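Local coordinates for GGDEF family protein (Caulobacter vibrioides, PDB 3U2A), which is of unknown function but belongs to the GGDEF family and carries a PAS-fold domain, a type of module that often serves in sensing, at residues G20-E32 with V107-F119. Residues are numbered along the deposited sequence; the frame is centred on the assembly and turned at random.
Sequences GAADVALWIWEPE and VRAAGVVAPETKF
Trp-27 lays its indole flat across the neighbouring strand, with Gly-111 N 3.5 Å above the ring plane and Gly-111 CA making a CH-pi contact over the five-membered ring. Trp-27 CG sits between its backbone N and carbonyl carbon (chi1 58°), which carries the ring across the strand, and a near-perpendicular chi2 turns its face to the backbone of Gly-111, where no side chain stands in its way. At the ring's edge, Trp-27 NE1 gives a weak, bent hydrogen bond (147°) to Val-112 O at 3.0 Å; at the far end, Trp-27 CZ3 meets Ala-109 CB at 3.8 Å.

Beneath the indole, strands 25-30 and 109-113 run antiparallel, joined by paired backbone bonds at Ala-25/Val-113, Trp-27/Gly-111 and Trp-29/Ala-109; Trp-29 N to Ala-109 O is nearly straight (174°). On the opposite face, Ile-28 CG1 lies 3.9 Å from Ala-110 CB. The second subunit packs on this face, its Trp-10 on Leu-26 and its Ala-14 on Ile-28.

Farther out, a water joins Glu-30 OE2 to Arg-108 NE; these side chains also form salt bridges, to Arg-37 and to Glu-17 of the second subunit respectively. At the other end, Asp-23 closes helix 12-22 in a Schellman motif, and water links Ala-21 O to Lys-118 NZ. Main-chain hydrogen bonds thus hold the middle of this central strand pair, with apolar side chains on both faces, while charged groups and bridging waters lie toward its ends.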
loop_
_atom_site.group_PDB
_atom_site.type_symbol
_atom_site.label_atom_id
_atom_site.label_comp_id
_atom_site.label_asym_id
_atom_site.label_seq_id
_atom_site.Cartn_x
_atom_site.Cartn_y
_atom_site.Cartn_z
ATOM N N GLY A 20 -7.500 3.074 -2.828
ATOM C CA GLY A 20 -8.908 2.727 -2.642
ATOM C C GLY A 20 -9.220 1.320 -3.114
ATOM O O GLY A 20 -9.962 0.588 -2.458
ATOM N N ALA A 21 -8.644 0.946 -4.256
ATOM C CA ALA A 21 -8.866 -0.364 -4.864
ATOM C C ALA A 21 -8.301 -1.482 -3.989
ATOM O O ALA A 21 -8.917 -2.534 -3.836
ATOM C CB ALA A 21 -8.247 -0.411 -6.243
ATOM N N ALA A 22 -7.129 -1.224 -3.410
ATOM C CA ALA A 22 -6.466 -2.159 -2.512
ATOM C C ALA A 22 -7.067 -2.158 -1.100
ATOM O O ALA A 22 -6.847 -3.098 -0.342
ATOM C CB ALA A 22 -4.986 -1.845 -2.461
ATOM N N ASP A 23 -7.839 -1.116 -0.768
ATOM C CA ASP A 23 -8.395 -0.903 0.580
ATOM C C ASP A 23 -7.280 -0.674 1.598
ATOM O O ASP A 23 -7.281 -1.254 2.679
ATOM C CB ASP A 23 -9.280 -2.074 1.014
ATOM C CG ASP A 23 -10.247 -1.697 2.119
ATOM O OD1 ASP A 23 -10.642 -0.512 2.171
ATOM O OD2 ASP A 23 -10.612 -2.585 2.931
ATOM N N VAL A 24 -6.325 0.168 1.216
ATOM C CA VAL A 24 -5.109 0.443 1.985
ATOM C C VAL A 24 -4.989 1.966 2.206
ATOM O O VAL A 24 -5.520 2.754 1.403
ATOM C CB VAL A 24 -3.875 -0.132 1.197
ATOM C CG1 VAL A 24 -2.552 0.584 1.523
ATOM C CG2 VAL A 24 -3.760 -1.639 1.402
ATOM N N ALA A 25 -4.276 2.381 3.251
ATOM C CA ALA A 25 -3.944 3.792 3.426
ATOM C C ALA A 25 -2.443 3.960 3.681
ATOM O O ALA A 25 -1.754 3.018 4.097
ATOM C CB ALA A 25 -4.762 4.434 4.550
ATOM N N LEU A 26 -1.935 5.153 3.399
ATOM C CA LEU A 26 -0.554 5.476 3.706
ATOM C C LEU A 26 -0.532 6.374 4.938
ATOM O O LEU A 26 -1.465 7.132 5.170
ATOM C CB LEU A 26 0.093 6.175 2.513
ATOM C CG LEU A 26 0.044 5.442 1.160
ATOM C CD1 LEU A 26 0.672 6.284 0.049
ATOM C CD2 LEU A 26 0.728 4.068 1.259
ATOM N N TRP A 27 0.528 6.275 5.726
ATOM C CA TRP A 27 0.657 7.083 6.936
ATOM C C TRP A 27 2.076 7.609 7.083
ATOM O O TRP A 27 3.053 6.965 6.642
ATOM C CB TRP A 27 0.229 6.297 8.192
ATOM C CG TRP A 27 1.012 5.009 8.436
ATOM C CD1 TRP A 27 0.711 3.768 7.962
ATOM C CD2 TRP A 27 2.206 4.861 9.219
ATOM N NE1 TRP A 27 1.651 2.852 8.392
ATOM C CE2 TRP A 27 2.572 3.492 9.174
ATOM C CE3 TRP A 27 3.001 5.749 9.960
ATOM C CZ2 TRP A 27 3.706 2.989 9.833
ATOM C CZ3 TRP A 27 4.130 5.249 10.623
ATOM C CH2 TRP A 27 4.475 3.883 10.551
ATOM N N ILE A 28 2.167 8.802 7.672
ATOM C CA ILE A 28 3.427 9.375 8.127
ATOM C C ILE A 28 3.232 9.855 9.563
ATOM O O ILE A 28 2.251 10.536 9.865
ATOM C CB ILE A 28 3.909 10.537 7.222
ATOM C CG1 ILE A 28 4.224 10.020 5.811
ATOM C CG2 ILE A 28 5.159 11.203 7.814
ATOM C CD1 ILE A 28 4.449 11.099 4.780
ATOM N N TRP A 29 4.172 9.487 10.432
ATOM C CA TRP A 29 4.127 9.859 11.847
ATOM C C TRP A 29 5.312 10.760 12.179
ATOM O O TRP A 29 6.480 10.407 11.940
ATOM C CB TRP A 29 4.063 8.596 12.736
ATOM C CG TRP A 29 4.386 8.832 14.203
ATOM C CD1 TRP A 29 5.330 8.175 14.957
ATOM C CD2 TRP A 29 3.763 9.778 15.078
ATOM N NE1 TRP A 29 5.335 8.668 16.243
ATOM C CE2 TRP A 29 4.381 9.651 16.342
ATOM C CE3 TRP A 29 2.742 10.727 14.916
ATOM C CZ2 TRP A 29 4.013 10.441 17.437
ATOM C CZ3 TRP A 29 2.376 11.508 16.002
ATOM C CH2 TRP A 29 3.013 11.362 17.248
ATOM N N GLU A 30 5.008 11.950 12.683
ATOM C CA GLU A 30 6.048 12.932 13.005
ATOM C C GLU A 30 5.965 13.293 14.483
ATOM O O GLU A 30 5.204 14.203 14.855
ATOM C CB GLU A 30 5.858 14.210 12.179
ATOM C CG GLU A 30 5.974 14.054 10.672
ATOM C CD GLU A 30 5.531 15.315 9.923
ATOM O OE1 GLU A 30 5.232 16.350 10.575
ATOM O OE2 GLU A 30 5.468 15.266 8.679
ATOM N N PRO A 31 6.728 12.586 15.342
ATOM C CA PRO A 31 6.639 12.877 16.774
ATOM C C PRO A 31 7.038 14.309 17.143
ATOM O O PRO A 31 6.519 14.839 18.116
ATOM C CB PRO A 31 7.586 11.850 17.421
ATOM C CG PRO A 31 8.395 11.284 16.306
ATOM C CD PRO A 31 7.572 11.411 15.067
ATOM N N GLU A 32 7.936 14.926 16.367
ATOM C CA GLU A 32 8.356 16.311 16.609
ATOM C C GLU A 32 7.194 17.296 16.593
ATOM O O GLU A 32 7.219 18.297 17.304
ATOM C CB GLU A 32 9.366 16.742 15.553
ATOM C CG GLU A 32 10.743 16.214 15.795
ATOM C CD GLU A 32 11.495 17.048 16.816
ATOM O OE1 GLU A 32 11.296 18.288 16.860
ATOM O OE2 GLU A 32 12.294 16.459 17.573
ATOM N N VAL A 107 13.297 12.546 12.703
ATOM C CA VAL A 107 12.815 11.499 13.585
ATOM C C VAL A 107 11.353 11.313 13.170
ATOM O O VAL A 107 10.460 11.957 13.706
ATOM C CB VAL A 107 12.982 11.846 15.108
ATOM C CG1 VAL A 107 12.414 10.734 15.982
ATOM C CG2 VAL A 107 14.466 12.067 15.476
ATOM N N ARG A 108 11.148 10.456 12.166
ATOM C CA ARG A 108 9.849 10.273 11.491
ATOM C C ARG A 108 9.706 8.823 11.044
ATOM O O ARG A 108 10.706 8.163 10.715
ATOM C CB ARG A 108 9.768 11.153 10.234
ATOM C CG ARG A 108 9.949 12.636 10.463
ATOM C CD ARG A 108 10.607 13.288 9.257
ATOM N NE ARG A 108 9.763 13.200 8.074
ATOM C CZ ARG A 108 10.129 12.700 6.899
ATOM N NH1 ARG A 108 11.359 12.225 6.692
ATOM N NH2 ARG A 108 9.244 12.690 5.915
ATOM N N ALA A 109 8.462 8.342 10.995
ATOM C CA ALA A 109 8.153 7.011 10.463
ATOM C C ALA A 109 7.076 7.123 9.389
ATOM O O ALA A 109 6.304 8.077 9.369
ATOM C CB ALA A 109 7.692 6.077 11.588
ATOM N N ALA A 110 7.036 6.155 8.491
ATOM C CA ALA A 110 6.015 6.134 7.441
ATOM C C ALA A 110 5.710 4.698 7.049
ATOM O O ALA A 110 6.507 3.804 7.308
ATOM C CB ALA A 110 6.502 6.933 6.221
ATOM N N GLY A 111 4.578 4.473 6.392
ATOM C CA GLY A 111 4.276 3.142 5.920
ATOM C C GLY A 111 2.872 2.989 5.401
ATOM O O GLY A 111 2.236 3.968 4.978
ATOM N N VAL A 112 2.416 1.740 5.428
ATOM C CA VAL A 112 1.079 1.368 4.961
ATOM C C VAL A 112 0.229 0.829 6.108
ATOM O O VAL A 112 0.753 0.302 7.106
ATOM C CB VAL A 112 1.155 0.326 3.797
ATOM C CG1 VAL A 112 -0.217 -0.270 3.472
ATOM C CG2 VAL A 112 1.724 0.978 2.556
ATOM N N VAL A 113 -1.080 0.978 5.978
ATOM C CA VAL A 113 -2.006 0.322 6.879
ATOM C C VAL A 113 -3.026 -0.413 6.014
ATOM O O VAL A 113 -3.525 0.118 5.003
ATOM C CB VAL A 113 -2.641 1.287 7.923
ATOM C CG1 VAL A 113 -3.257 2.506 7.253
ATOM C CG2 VAL A 113 -3.666 0.564 8.765
ATOM N N ALA A 114 -3.280 -1.658 6.389
ATOM C CA ALA A 114 -4.070 -2.560 5.568
ATOM C C ALA A 114 -5.031 -3.353 6.424
ATOM O O ALA A 114 -4.748 -3.602 7.590
ATOM C CB ALA A 114 -3.152 -3.494 4.810
ATOM N N PRO A 115 -6.166 -3.770 5.845
ATOM C CA PRO A 115 -7.083 -4.618 6.619
ATOM C C PRO A 115 -6.538 -6.026 6.701
ATOM O O PRO A 115 -6.075 -6.572 5.700
ATOM C CB PRO A 115 -8.378 -4.594 5.803
ATOM C CG PRO A 115 -8.018 -4.115 4.470
ATOM C CD PRO A 115 -6.630 -3.552 4.466
ATOM N N GLU A 116 -6.561 -6.629 7.883
ATOM C CA GLU A 116 -5.986 -7.969 7.983
ATOM C C GLU A 116 -6.878 -9.049 7.328
ATOM O O GLU A 116 -6.425 -10.167 7.052
ATOM C CB GLU A 116 -5.539 -8.299 9.414
ATOM C CG GLU A 116 -6.575 -8.931 10.279
ATOM C CD GLU A 116 -5.964 -9.737 11.406
ATOM O OE1 GLU A 116 -4.762 -9.542 11.708
ATOM O OE2 GLU A 116 -6.695 -10.566 11.987
ATOM N N THR A 117 -8.127 -8.676 7.040
ATOM C CA THR A 117 -9.051 -9.507 6.271
ATOM C C THR A 117 -8.544 -9.759 4.840
ATOM O O THR A 117 -9.060 -10.630 4.133
ATOM C CB THR A 117 -10.490 -8.906 6.275
ATOM O OG1 THR A 117 -11.435 -9.909 5.887
ATOM C CG2 THR A 117 -10.611 -7.683 5.351
ATOM N N LYS A 118 -7.522 -9.002 4.437
ATOM C CA LYS A 118 -6.932 -9.086 3.096
ATOM C C LYS A 118 -5.407 -9.247 3.150
ATOM O O LYS A 118 -4.816 -9.921 2.299
ATOM C CB LYS A 118 -7.294 -7.845 2.276
ATOM C CG LYS A 118 -8.793 -7.641 2.051
ATOM C CD LYS A 118 -9.133 -6.177 1.816
ATOM C CE LYS A 118 -8.779 -5.725 0.406
ATOM N NZ LYS A 118 -9.960 -5.832 -0.496
ATOM N N PHE A 119 -4.781 -8.629 4.151
ATOM C CA PHE A 119 -3.324 -8.638 4.302
ATOM C C PHE A 119 -2.919 -9.140 5.693
ATOM O O PHE A 119 -3.585 -8.830 6.684
ATOM C CB PHE A 119 -2.757 -7.233 4.066
ATOM C CG PHE A 119 -3.132 -6.632 2.729
ATOM C CD1 PHE A 119 -2.263 -6.726 1.640
ATOM C CD2 PHE A 119 -4.345 -5.960 2.562
ATOM C CE1 PHE A 119 -2.600 -6.167 0.409
ATOM C CE2 PHE A 119 -4.693 -5.402 1.333
ATOM C CZ PHE A 119 -3.819 -5.503 0.254
HETATM O O HOH W 1 -8.625 -5.469 -2.795
HETATM O O HOH W 2 7.517 14.497 7.187
HETATM O O HOH W 3 8.791 14.304 13.614
#